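Side-chain contacts in tryptophan halogenase superfamily (Brevundimonas sp. BAL3, PDB 6FRL), which catalyses flavin-dependent halogenation with a preference for bromination over chlorination, probably on electron-rich aromatic substrates, as in the tryptophan halogenase family: residues B[380-383]-B[384-388]; B[355-358]-B[359-362]; B[30-33]-B[34-37]; B[70-73]-B[74-77]; B[175-178]-B[179-183]. All blocks are in the same frame, centred on the assembly; numbering follows the deposited sequence.

Overall arrangement
Five short-range contacts illustrate how side chains three to five residues apart settle a helix and its ends. From the N terminus, contact 3 (30-37) lies at the exit of helix 20-33, contact 4 (70-77) at the entry of helix 73-79, contact 5 (175-183) in the final turns of helix 169-182, and contacts 2 (355-362) and 1 (380-388) within helices 354-367 and 376-402. In each the two segments are adjacent, so none encloses a loop; they run in series, without nesting or crossing. In space, contact 5 touches both contact 3 and contact 4, which also meet each other, and contact 1 packs on contact 2. Only contacts 1 and 3 also meet the second subunit.

Contact 1 of 5, residues B[380-383]-B[384-388]; sequences DEFN and DQTAR
Glu-381 and Gln-385, one helical turn apart, join through their side chains: NE2 of Gln-385 donates to OE1 of Glu-381 over 2.8 Å, nearly straight at 174°. The oxygen is met on its anti side, slightly out of the carboxylate plane, while it lies close to the plane of the amide; the two flat groups stand steeply to each other, 76° apart. Glu-381 starts with CG beside its own carbonyl carbon (chi1 -176°) and bends at chi2, which brings OE1 to the extended arm of Gln-385. A second pair uses the backbone. Thr-386 OG1 donates to Phe-382 O at 2.7 Å, and Thr-386 N reaches the same oxygen at 3.1 Å from the opposite face of the carbonyl plane, so that one acceptor is gripped twice. The hydroxyl oxygen also lies 3.4 Å from Phe-382 CE1. Further along, Arg-388 NH1 forms a salt bridge of 2.8 Å with Asp-384 OD1, poorly directed as a hydrogen bond, and the guanidinium has Ala-387 CB over one face.

Outward from this shell, Arg-364 NE binds Gln-385 OE1, Glu-391 pairs with Arg-388, and Trp-333 serves both Asn-383 OD1, through its backbone N, and the Phe-382 ring, edge-to-face. Leu-430 of the second subunit packs on Glu-381. The whole is a regular alpha helix with i to i+4 side-chain pairing, in which a threonine hydroxyl shares the backbone acceptor one turn back.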
loop_
_atom_site.group_PDB
_atom_site.type_symbol
_atom_site.label_atom_id
_atom_site.label_comp_id
_atom_site.label_asym_id
_atom_site.label_seq_id
_atom_site.Cartn_x
_atom_site.Cartn_y
_atom_site.Cartn_z
ATOM N N ASP B 380 -19.742 4.157 -3.785
ATOM C CA ASP B 380 -19.287 4.016 -2.398
ATOM C C ASP B 380 -17.765 3.935 -2.311
ATOM O O ASP B 380 -17.166 4.642 -1.513
ATOM C CB ASP B 380 -19.929 2.810 -1.707
ATOM C CG ASP B 380 -21.415 3.024 -1.379
ATOM O OD1 ASP B 380 -21.980 4.145 -1.528
ATOM O OD2 ASP B 380 -22.029 2.038 -0.967
ATOM N N GLU B 381 -17.149 3.097 -3.137
ATOM C CA GLU B 381 -15.690 3.014 -3.192
ATOM C C GLU B 381 -15.033 4.350 -3.590
ATOM O O GLU B 381 -14.105 4.776 -2.944
ATOM C CB GLU B 381 -15.247 1.887 -4.152
ATOM C CG GLU B 381 -13.739 1.630 -4.240
ATOM C CD GLU B 381 -13.094 1.185 -2.916
ATOM O OE1 GLU B 381 -11.842 1.303 -2.841
ATOM O OE2 GLU B 381 -13.829 0.797 -1.949
ATOM N N PHE B 382 -15.520 4.998 -4.650
ATOM C CA PHE B 382 -15.005 6.313 -5.077
ATOM C C PHE B 382 -15.116 7.304 -3.935
ATOM O O PHE B 382 -14.165 8.017 -3.638
ATOM C CB PHE B 382 -15.752 6.829 -6.314
ATOM C CG PHE B 382 -15.188 8.111 -6.910
ATOM C CD1 PHE B 382 -15.436 9.354 -6.327
ATOM C CD2 PHE B 382 -14.477 8.084 -8.102
ATOM C CE1 PHE B 382 -14.928 10.523 -6.893
ATOM C CE2 PHE B 382 -13.971 9.261 -8.672
ATOM C CZ PHE B 382 -14.197 10.479 -8.066
ATOM N N ASN B 383 -16.264 7.335 -3.285
ATOM C CA ASN B 383 -16.506 8.294 -2.195
ATOM C C ASN B 383 -15.623 8.029 -1.013
ATOM O O ASN B 383 -15.081 8.983 -0.420
ATOM C CB ASN B 383 -17.996 8.360 -1.801
ATOM C CG ASN B 383 -18.830 9.106 -2.836
ATOM O OD1 ASN B 383 -18.331 10.025 -3.496
ATOM N ND2 ASN B 383 -20.110 8.707 -2.994
ATOM N N ASP B 384 -15.416 6.744 -0.723
ATOM C CA ASP B 384 -14.559 6.328 0.388
ATOM C C ASP B 384 -13.073 6.658 0.151
ATOM O O ASP B 384 -12.412 7.223 1.015
ATOM C CB ASP B 384 -14.757 4.834 0.719
ATOM C CG ASP B 384 -14.087 4.449 2.040
ATOM O OD1 ASP B 384 -14.497 4.945 3.111
ATOM O OD2 ASP B 384 -13.116 3.678 1.999
ATOM N N GLN B 385 -12.556 6.319 -1.023
ATOM C CA GLN B 385 -11.160 6.636 -1.353
ATOM C C GLN B 385 -10.938 8.151 -1.248
ATOM O O GLN B 385 -10.017 8.599 -0.564
ATOM C CB GLN B 385 -10.776 6.134 -2.768
ATOM C CG GLN B 385 -10.770 4.630 -2.962
ATOM C CD GLN B 385 -10.295 4.177 -4.355
ATOM O OE1 GLN B 385 -9.667 4.928 -5.117
ATOM N NE2 GLN B 385 -10.599 2.915 -4.691
ATOM N N THR B 386 -11.793 8.926 -1.919
ATOM C CA THR B 386 -11.671 10.398 -1.977
ATOM C C THR B 386 -11.639 11.054 -0.586
ATOM O O THR B 386 -10.788 11.906 -0.297
ATOM C CB THR B 386 -12.818 11.008 -2.836
ATOM O OG1 THR B 386 -12.881 10.355 -4.123
ATOM C CG2 THR B 386 -12.624 12.511 -3.025
ATOM N N ALA B 387 -12.563 10.636 0.268
ATOM C CA ALA B 387 -12.658 11.117 1.657
ATOM C C ALA B 387 -11.358 10.819 2.430
ATOM O O ALA B 387 -10.784 11.738 3.008
ATOM C CB ALA B 387 -13.844 10.478 2.390
ATOM N N ARG B 388 -10.899 9.568 2.409
ATOM C CA ARG B 388 -9.718 9.201 3.154
ATOM C C ARG B 388 -8.513 9.985 2.653
ATOM O O ARG B 388 -7.715 10.472 3.462
ATOM C CB ARG B 388 -9.415 7.676 3.124
ATOM C CG ARG B 388 -10.544 6.755 3.571
ATOM C CD ARG B 388 -10.967 6.899 5.037
ATOM N NE ARG B 388 -11.810 8.070 5.367
ATOM C CZ ARG B 388 -13.151 8.183 5.179
ATOM N NH1 ARG B 388 -13.889 7.234 4.610
ATOM N NH2 ARG B 388 -13.783 9.285 5.580
#

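Contact 2 of 5, residues B[355-358]-B[359-362]; sequences IALI and ETGI
Glu-359 lies back along the preceding turn of its helix, its carboxylate against Ala-356 and Ile-355. OE2 sits 3.4 Å from Ala-356 CA and 3.9 Å from Ile-355 CG2, and the side chain of Ile-355 passes at a slant to the acid. With CG beside the backbone N (chi1 -62°) and the chain straight beyond it, Glu-359 runs back toward the start of the helix, CG passing 3.5 Å from Ile-355 O. Thr-61 offers OE1 a weak hydrogen bond, and Ile-62 and Phe-65 of helix 61-68 and Met-25 of helix 20-33 touch the chain.

Ile-358 takes part from another side of the helix. Its CG2 meets Ile-362 CD1 at 3.6 Å, the two isoleucines lying side by side and pointing the same way; Ile-362 CD1 also grazes Ile-358 O at 3.4 Å. Met-25 receives Ile-358, while Thr-26 and Ala-29 of the same helix receive Ile-362.

Ala-356 contributes mainly its carbonyl, which accepts the backbone N of Thr-360 at 3.0 Å. The Thr-360 hydroxyl has two acceptors within reach, Glu-389 OE1 of helix 376-402 and Leu-357 O, 3.0 Å from Thr-360 OG1. Helix 354-367 thus presents a branched aliphatic stripe to helix 20-33 and a hydroxyl to helix 376-402, while the carboxylate of Glu-359, buried among carbon atoms, depends on polar partners in neighbouring parts of the chain.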
loop_
_atom_site.group_PDB
_atom_site.type_symbol
_atom_site.label_atom_id
_atom_site.label_comp_id
_atom_site.label_asym_id
_atom_site.label_seq_id
_atom_site.Cartn_x
_atom_site.Cartn_y
_atom_site.Cartn_z
ATOM N N ILE B 355 -3.651 20.789 -7.792
ATOM C CA ILE B 355 -3.599 20.113 -9.043
ATOM C C ILE B 355 -3.508 18.598 -8.785
ATOM O O ILE B 355 -4.211 17.816 -9.433
ATOM C CB ILE B 355 -2.510 20.718 -9.933
ATOM C CG1 ILE B 355 -3.042 22.071 -10.446
ATOM C CG2 ILE B 355 -2.111 19.783 -11.074
ATOM C CD1 ILE B 355 -2.076 22.896 -11.297
ATOM N N ALA B 356 -2.702 18.198 -7.802
ATOM C CA ALA B 356 -2.561 16.795 -7.447
ATOM C C ALA B 356 -3.893 16.095 -7.127
ATOM O O ALA B 356 -4.085 14.931 -7.460
ATOM C CB ALA B 356 -1.601 16.675 -6.277
ATOM N N LEU B 357 -4.795 16.808 -6.463
ATOM C CA LEU B 357 -6.119 16.276 -6.101
ATOM C C LEU B 357 -7.064 16.121 -7.302
ATOM O O LEU B 357 -7.942 15.218 -7.317
ATOM C CB LEU B 357 -6.741 17.101 -4.983
ATOM C CG LEU B 357 -6.037 16.970 -3.592
ATOM C CD1 LEU B 357 -6.281 18.188 -2.739
ATOM C CD2 LEU B 357 -6.441 15.706 -2.816
ATOM N N ILE B 358 -6.876 16.972 -8.315
ATOM C CA ILE B 358 -7.524 16.818 -9.637
ATOM C C ILE B 358 -7.008 15.567 -10.316
ATOM O O ILE B 358 -7.804 14.753 -10.783
ATOM C CB ILE B 358 -7.307 18.064 -10.527
ATOM C CG1 ILE B 358 -8.123 19.242 -9.954
ATOM C CG2 ILE B 358 -7.702 17.802 -11.979
ATOM C CD1 ILE B 358 -7.579 20.605 -10.301
ATOM N N GLU B 359 -5.690 15.390 -10.341
ATOM C CA GLU B 359 -5.082 14.195 -10.949
ATOM C C GLU B 359 -5.584 12.867 -10.325
ATOM O O GLU B 359 -5.868 11.914 -11.025
ATOM C CB GLU B 359 -3.553 14.213 -10.804
ATOM C CG GLU B 359 -2.778 15.339 -11.454
ATOM C CD GLU B 359 -1.296 15.279 -11.088
ATOM O OE1 GLU B 359 -0.618 14.293 -11.516
ATOM O OE2 GLU B 359 -0.826 16.198 -10.366
ATOM N N THR B 360 -5.627 12.805 -8.995
ATOM C CA THR B 360 -6.047 11.608 -8.296
ATOM C C THR B 360 -7.531 11.364 -8.565
ATOM O O THR B 360 -7.955 10.210 -8.709
ATOM C CB THR B 360 -5.784 11.676 -6.780
ATOM O OG1 THR B 360 -6.393 12.853 -6.230
ATOM C CG2 THR B 360 -4.278 11.669 -6.461
ATOM N N GLY B 361 -8.309 12.451 -8.643
ATOM C CA GLY B 361 -9.745 12.344 -8.946
ATOM C C GLY B 361 -9.992 11.745 -10.308
ATOM O O GLY B 361 -10.833 10.861 -10.451
ATOM N N ILE B 362 -9.217 12.206 -11.292
ATOM C CA ILE B 362 -9.295 11.706 -12.659
ATOM C C ILE B 362 -8.869 10.257 -12.772
ATOM O O ILE B 362 -9.521 9.488 -13.455
ATOM C CB ILE B 362 -8.484 12.585 -13.627
ATOM C CG1 ILE B 362 -9.193 13.925 -13.814
ATOM C CG2 ILE B 362 -8.316 11.917 -14.989
ATOM C CD1 ILE B 362 -8.246 15.059 -14.166
#

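Contact 3 of 5, residues B[30-33]-B[34-37]; sequences LVQH and FRTA
Leu-30 O still receives Phe-34 N at 3.0 Å, but Phe-34 is the first residue to abandon helical backbone angles, and a type I turn from Phe-34 to Ala-37, closed by Ala-37 N on Phe-34 O, carries the chain away from helix 20-33. On one side of this exit, Arg-35 grips Gln-32 side-on. Arg-35 NE and NH2 both donate to Gln-32 OE1, at 2.9 and 3.2 Å. The oxygen lies in the guanidinium plane, whereas the amide is turned almost perpendicular, 86° away. NE arrives nearly in line with the C=O bond, and NH2 from above the carbonyl plane. A bend at chi3 of Arg-35 (-84°) folds the guanidinium back over the helix, where Val-31 CG1 sits over one of its faces, 4.2 Å from NH2.

The other side is aromatic. His-33 and Phe-34 form a T-shaped pair, centroids 5.0 Å apart and planes at 75°, with ND1 of the histidine over the rim of the phenylalanine face, 3.8 Å from CE2. Leu-30 runs alongside Phe-34 in the same direction and touches it more loosely, CD2 to CE2 at 4.2 Å.

Phe-369 meets the Phe-34 ring, and Pro-466 and Ala-467 of the second subunit pack on Phe-34 and His-33 respectively. Gln-32 NE2 donates to Gln-68 O at the end of helix 61-68. In the last turn of the helix, Leu-30 and Val-31 pack on Ile-41 of strand 40-45, the parallel strand to which this exit leads, while Lys-366 of helix 354-367 flanks Leu-30 and His-33.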
loop_
_atom_site.group_PDB
_atom_site.type_symbol
_atom_site.label_atom_id
_atom_site.label_comp_id
_atom_site.label_asym_id
_atom_site.label_seq_id
_atom_site.Cartn_x
_atom_site.Cartn_y
_atom_site.Cartn_z
ATOM N N LEU B 30 -9.814 12.193 -20.399
ATOM C CA LEU B 30 -10.884 11.354 -20.945
ATOM C C LEU B 30 -10.825 11.233 -22.490
ATOM O O LEU B 30 -11.121 10.158 -23.042
ATOM C CB LEU B 30 -12.260 11.854 -20.475
ATOM C CG LEU B 30 -12.507 11.813 -18.968
ATOM C CD1 LEU B 30 -13.917 12.273 -18.623
ATOM C CD2 LEU B 30 -12.243 10.407 -18.409
ATOM N N VAL B 31 -10.432 12.305 -23.180
ATOM C CA VAL B 31 -10.203 12.232 -24.633
ATOM C C VAL B 31 -9.173 11.150 -24.972
ATOM O O VAL B 31 -9.453 10.280 -25.785
ATOM C CB VAL B 31 -9.857 13.633 -25.236
ATOM C CG1 VAL B 31 -9.108 13.550 -26.557
ATOM C CG2 VAL B 31 -11.140 14.449 -25.440
ATOM N N GLN B 32 -8.013 11.160 -24.312
ATOM C CA GLN B 32 -6.973 10.137 -24.584
ATOM C C GLN B 32 -7.432 8.709 -24.232
ATOM O O GLN B 32 -7.163 7.771 -24.949
ATOM C CB GLN B 32 -5.685 10.420 -23.791
ATOM C CG GLN B 32 -4.589 9.346 -23.926
ATOM C CD GLN B 32 -3.728 9.543 -25.132
ATOM O OE1 GLN B 32 -4.224 9.804 -26.240
ATOM N NE2 GLN B 32 -2.411 9.439 -24.941
ATOM N N HIS B 33 -8.076 8.574 -23.085
ATOM C CA HIS B 33 -8.436 7.271 -22.559
ATOM C C HIS B 33 -9.550 6.595 -23.379
ATOM O O HIS B 33 -9.563 5.405 -23.510
ATOM C CB HIS B 33 -8.865 7.452 -21.118
ATOM C CG HIS B 33 -9.042 6.183 -20.369
ATOM N ND1 HIS B 33 -10.227 5.841 -19.733
ATOM C CD2 HIS B 33 -8.164 5.199 -20.096
ATOM C CE1 HIS B 33 -10.061 4.691 -19.108
ATOM N NE2 HIS B 33 -8.821 4.277 -19.320
ATOM N N PHE B 34 -10.477 7.387 -23.910
ATOM C CA PHE B 34 -11.583 6.918 -24.732
ATOM C C PHE B 34 -11.447 7.440 -26.187
ATOM O O PHE B 34 -12.477 7.725 -26.834
ATOM C CB PHE B 34 -12.916 7.456 -24.151
ATOM C CG PHE B 34 -13.317 6.870 -22.827
ATOM C CD1 PHE B 34 -13.794 5.570 -22.751
ATOM C CD2 PHE B 34 -13.300 7.635 -21.664
ATOM C CE1 PHE B 34 -14.217 5.030 -21.531
ATOM C CE2 PHE B 34 -13.697 7.086 -20.435
ATOM C CZ PHE B 34 -14.139 5.780 -20.364
ATOM N N ARG B 35 -10.213 7.542 -26.711
ATOM C CA ARG B 35 -9.939 8.236 -28.000
ATOM C C ARG B 35 -10.771 7.744 -29.198
ATOM O O ARG B 35 -11.412 8.550 -29.874
ATOM C CB ARG B 35 -8.435 8.212 -28.360
ATOM C CG ARG B 35 -8.040 9.241 -29.444
ATOM C CD ARG B 35 -6.516 9.372 -29.549
ATOM N NE ARG B 35 -5.887 10.287 -28.595
ATOM C CZ ARG B 35 -5.930 11.616 -28.670
ATOM N NH1 ARG B 35 -6.588 12.235 -29.636
ATOM N NH2 ARG B 35 -5.320 12.361 -27.766
ATOM N N THR B 36 -10.787 6.429 -29.418
ATOM C CA THR B 36 -11.512 5.812 -30.549
ATOM C C THR B 36 -12.832 5.122 -30.155
ATOM O O THR B 36 -13.312 4.250 -30.886
ATOM C CB THR B 36 -10.620 4.749 -31.239
ATOM O OG1 THR B 36 -10.437 3.634 -30.352
ATOM C CG2 THR B 36 -9.240 5.340 -31.600
ATOM N N ALA B 37 -13.420 5.495 -29.021
ATOM C CA ALA B 37 -14.693 4.933 -28.567
ATOM C C ALA B 37 -15.794 5.905 -28.908
ATOM O O ALA B 37 -15.525 7.095 -29.074
ATOM C CB ALA B 37 -14.665 4.684 -27.068
#

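Contact 4 of 5, residues B[70-73]-B[74-77]; sequences GLRD and DDVM
Arg-72 and Asp-74 form the principal ionic pair, lying side by side with their charged ends together. Arg-72 NE donates to Asp-74 OD1 at 3.1 Å and Arg-72 NH2 to Asp-74 OD2 at 2.8 Å, a side-on grip in which each nitrogen meets its own oxygen on the syn side, somewhat out of the carboxylate plane; the guanidinium plane is turned 36° from it. Asp-74 holds CG between its backbone N and carbonyl carbon (chi1 56°), a crowded position that turns OD1 toward Asp-75 N, to which it is weakly bonded. Asp-75 extends the salt-bridge network by a long pair, OD2 to Arg-72 NE at 4.0 Å, while its OD1 is paired with Arg-78. Asp-73, Asp-74 and Asp-75, at the start of this helix, would probably interact favourably with its positive dipole end.

A water adds a polar link, accepting from Arg-72 N and donating to Asp-75 OD2 at 2.6 Å. Backbone bonds open the helix from the N-cap position: Val-76 N binds Arg-72 O at 3.1 Å, and Met-77 N binds Asp-73 O at 2.9 Å. The apolar share is small, Leu-71 CB against Val-76 CG2 at 3.9 Å.

Helix 61-68 ends in a Schellman motif at Gly-70, and its Arg-63 and Tyr-66 bind the carboxylate of Asp-73. Helix 169-182 packs on the apolar residues: His-175 and Tyr-179 against Leu-71, and Phe-172 against Val-76.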
loop_
_atom_site.group_PDB
_atom_site.type_symbol
_atom_site.label_atom_id
_atom_site.label_comp_id
_atom_site.label_asym_id
_atom_site.label_seq_id
_atom_site.Cartn_x
_atom_site.Cartn_y
_atom_site.Cartn_z
ATOM N N GLY B 70 0.912 11.735 -24.118
ATOM C CA GLY B 70 1.868 11.841 -25.241
ATOM C C GLY B 70 2.641 13.170 -25.346
ATOM O O GLY B 70 3.250 13.435 -26.370
ATOM N N LEU B 71 2.620 13.995 -24.279
ATOM C CA LEU B 71 3.290 15.308 -24.232
ATOM C C LEU B 71 4.654 15.196 -23.556
ATOM O O LEU B 71 4.844 14.370 -22.684
ATOM C CB LEU B 71 2.412 16.315 -23.486
ATOM C CG LEU B 71 0.973 16.464 -23.991
ATOM C CD1 LEU B 71 0.178 17.531 -23.251
ATOM C CD2 LEU B 71 0.971 16.769 -25.471
ATOM N N ARG B 72 5.593 16.034 -23.972
ATOM C CA ARG B 72 6.961 16.067 -23.426
ATOM C C ARG B 72 7.099 17.201 -22.412
ATOM O O ARG B 72 6.379 18.209 -22.504
ATOM C CB ARG B 72 7.967 16.323 -24.525
ATOM C CG ARG B 72 8.019 15.224 -25.596
ATOM C CD ARG B 72 8.728 15.705 -26.866
ATOM N NE ARG B 72 10.011 16.299 -26.498
ATOM C CZ ARG B 72 11.167 15.641 -26.355
ATOM N NH1 ARG B 72 11.274 14.326 -26.631
ATOM N NH2 ARG B 72 12.224 16.306 -25.899
ATOM N N ASP B 73 8.033 17.022 -21.464
ATOM C CA ASP B 73 8.365 18.028 -20.438
ATOM C C ASP B 73 8.773 19.341 -21.083
ATOM O O ASP B 73 8.262 20.392 -20.721
ATOM C CB ASP B 73 9.506 17.579 -19.508
ATOM C CG ASP B 73 9.145 16.371 -18.636
ATOM O OD1 ASP B 73 8.122 16.369 -17.900
ATOM O OD2 ASP B 73 9.921 15.422 -18.659
ATOM N N ASP B 74 9.670 19.302 -22.057
ATOM C CA ASP B 74 10.129 20.571 -22.662
ATOM C C ASP B 74 9.007 21.353 -23.364
ATOM O O ASP B 74 8.877 22.572 -23.132
ATOM C CB ASP B 74 11.430 20.441 -23.499
ATOM C CG ASP B 74 11.359 19.410 -24.603
ATOM O OD1 ASP B 74 10.261 19.032 -25.081
ATOM O OD2 ASP B 74 12.448 18.977 -25.035
ATOM N N ASP B 75 8.176 20.679 -24.155
ATOM C CA ASP B 75 7.090 21.370 -24.857
ATOM C C ASP B 75 6.091 21.976 -23.841
ATOM O O ASP B 75 5.700 23.156 -23.990
ATOM C CB ASP B 75 6.369 20.453 -25.857
ATOM C CG ASP B 75 7.289 19.954 -27.027
ATOM O OD1 ASP B 75 8.217 20.693 -27.506
ATOM O OD2 ASP B 75 7.047 18.789 -27.472
ATOM N N VAL B 76 5.712 21.210 -22.798
ATOM C CA VAL B 76 4.738 21.728 -21.802
ATOM C C VAL B 76 5.339 22.908 -21.031
ATOM O O VAL B 76 4.646 23.902 -20.748
ATOM C CB VAL B 76 4.214 20.644 -20.808
ATOM C CG1 VAL B 76 3.319 21.238 -19.740
ATOM C CG2 VAL B 76 3.448 19.549 -21.522
ATOM N N MET B 77 6.629 22.794 -20.700
ATOM C CA MET B 77 7.319 23.856 -19.949
ATOM C C MET B 77 7.432 25.136 -20.753
ATOM O O MET B 77 7.092 26.199 -20.224
ATOM C CB MET B 77 8.688 23.407 -19.415
ATOM C CG MET B 77 8.568 22.412 -18.269
ATOM S SD MET B 77 10.172 21.971 -17.677
ATOM C CE MET B 77 10.551 23.429 -16.680
HETATM O O HOH W 1 5.031 17.384 -26.546
#

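Contact 5 of 5, residues B[175-178]-B[179-183]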
loop_
_atom_site.group_PDB
_atom_site.type_symbol
_atom_site.label_atom_id
_atom_site.label_comp_id
_atom_site.label_asym_id
_atom_site.label_seq_id
_atom_site.Cartn_x
_atom_site.Cartn_y
_atom_site.Cartn_z
ATOM N N HIS B 175 -3.239 24.917 -23.079
ATOM C CA HIS B 175 -2.550 23.814 -23.762
ATOM C C HIS B 175 -3.398 22.505 -23.783
ATOM O O HIS B 175 -3.554 21.839 -24.815
ATOM C CB HIS B 175 -1.193 23.614 -23.068
ATOM C CG HIS B 175 -0.219 22.759 -23.814
ATOM N ND1 HIS B 175 0.604 23.258 -24.799
ATOM C CD2 HIS B 175 0.125 21.457 -23.658
ATOM C CE1 HIS B 175 1.401 22.298 -25.233
ATOM N NE2 HIS B 175 1.125 21.192 -24.560
ATOM N N LEU B 176 -4.010 22.171 -22.660
ATOM C CA LEU B 176 -4.844 20.968 -22.581
ATOM C C LEU B 176 -6.134 21.095 -23.368
ATOM O O LEU B 176 -6.582 20.097 -23.959
ATOM C CB LEU B 176 -5.132 20.592 -21.131
ATOM C CG LEU B 176 -3.852 20.320 -20.314
ATOM C CD1 LEU B 176 -4.182 20.196 -18.807
ATOM C CD2 LEU B 176 -3.106 19.112 -20.833
ATOM N N ARG B 177 -6.721 22.293 -23.384
ATOM C CA ARG B 177 -7.891 22.603 -24.247
ATOM C C ARG B 177 -7.631 22.324 -25.729
ATOM O O ARG B 177 -8.443 21.689 -26.398
ATOM C CB ARG B 177 -8.337 24.051 -24.095
ATOM C CG ARG B 177 -9.353 24.481 -25.140
ATOM C CD ARG B 177 -9.868 25.892 -24.946
ATOM N NE ARG B 177 -10.587 26.316 -26.156
ATOM C CZ ARG B 177 -11.034 27.559 -26.396
ATOM N NH1 ARG B 177 -10.836 28.542 -25.527
ATOM N NH2 ARG B 177 -11.700 27.813 -27.517
ATOM N N ALA B 178 -6.513 22.810 -26.242
ATOM C CA ALA B 178 -6.144 22.554 -27.633
ATOM C C ALA B 178 -5.921 21.053 -27.854
ATOM O O ALA B 178 -6.342 20.523 -28.889
ATOM C CB ALA B 178 -4.920 23.359 -28.024
ATOM N N TYR B 179 -5.312 20.363 -26.882
ATOM C CA TYR B 179 -5.183 18.896 -26.935
ATOM C C TYR B 179 -6.525 18.183 -26.958
ATOM O O TYR B 179 -6.704 17.226 -27.707
ATOM C CB TYR B 179 -4.361 18.369 -25.740
ATOM C CG TYR B 179 -4.144 16.870 -25.690
ATOM C CD1 TYR B 179 -5.090 16.017 -25.121
ATOM C CD2 TYR B 179 -2.969 16.319 -26.180
ATOM C CE1 TYR B 179 -4.883 14.640 -25.068
ATOM C CE2 TYR B 179 -2.745 14.943 -26.145
ATOM C CZ TYR B 179 -3.703 14.101 -25.575
ATOM O OH TYR B 179 -3.471 12.752 -25.509
ATOM N N ALA B 180 -7.450 18.619 -26.121
ATOM C CA ALA B 180 -8.725 17.941 -25.995
ATOM C C ALA B 180 -9.594 18.122 -27.260
ATOM O O ALA B 180 -10.195 17.132 -27.757
ATOM C CB ALA B 180 -9.454 18.404 -24.747
ATOM N N GLU B 181 -9.620 19.355 -27.780
ATOM C CA GLU B 181 -10.365 19.713 -28.993
ATOM C C GLU B 181 -9.877 18.971 -30.229
ATOM O O GLU B 181 -10.673 18.587 -31.069
ATOM C CB GLU B 181 -10.298 21.234 -29.237
ATOM C CG GLU B 181 -11.327 22.021 -28.435
ATOM C CD GLU B 181 -11.174 23.515 -28.598
ATOM O OE1 GLU B 181 -10.197 23.947 -29.259
ATOM O OE2 GLU B 181 -11.989 24.261 -28.008
ATOM N N ALA B 182 -8.572 18.741 -30.343
ATOM C CA ALA B 182 -8.051 17.981 -31.483
ATOM C C ALA B 182 -8.473 16.521 -31.463
ATOM O O ALA B 182 -8.441 15.864 -32.497
ATOM C CB ALA B 182 -6.532 18.082 -31.554
ATOM N N GLY B 183 -8.803 15.993 -30.288
ATOM C CA GLY B 183 -9.319 14.618 -30.172
ATOM C C GLY B 183 -10.850 14.496 -30.211
ATOM O O GLY B 183 -11.390 13.391 -30.035
#
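His-175 O and Tyr-179 N, 3.1 Å apart, open a regular run of i to i+4 backbone bonds that continues with Leu-176 O to Ala-180 N at 2.8 Å and Arg-177 O to Glu-181 N at 3.0 Å; the helix gives way to a loop at Gly-183.

One side-chain pair spans this turn. Arg-177 NE donates to Glu-181 OE2 at 3.1 Å as part of a salt bridge. It approaches from above the carboxylate plane, 47° out of it, and the guanidinium and carboxylate stand nearly perpendicular, at 83°. Both chains are extended: Glu-181 sets CG beside its backbone N (chi1 -83°) and crosses the arginine at a slant on the side of the helix. Tyr-179 heads elsewhere. Its CB brushes Leu-176 O at 3.3 Å, but the ring reaches over to Ala-28 and Gln-32 of helix 20-33, and OH is hydrogen-bonded to Leu-69 O.

Arg-187 NE lies close to Arg-177 NH1, a like-charged neighbour, and the carboxylate of Glu-181 probably offsets part of that repulsion. The bond between Arg-177 and Glu-181 is reasonably straight at the donor but off the carboxylate plane, so charge attraction probably contributes much of the pairing.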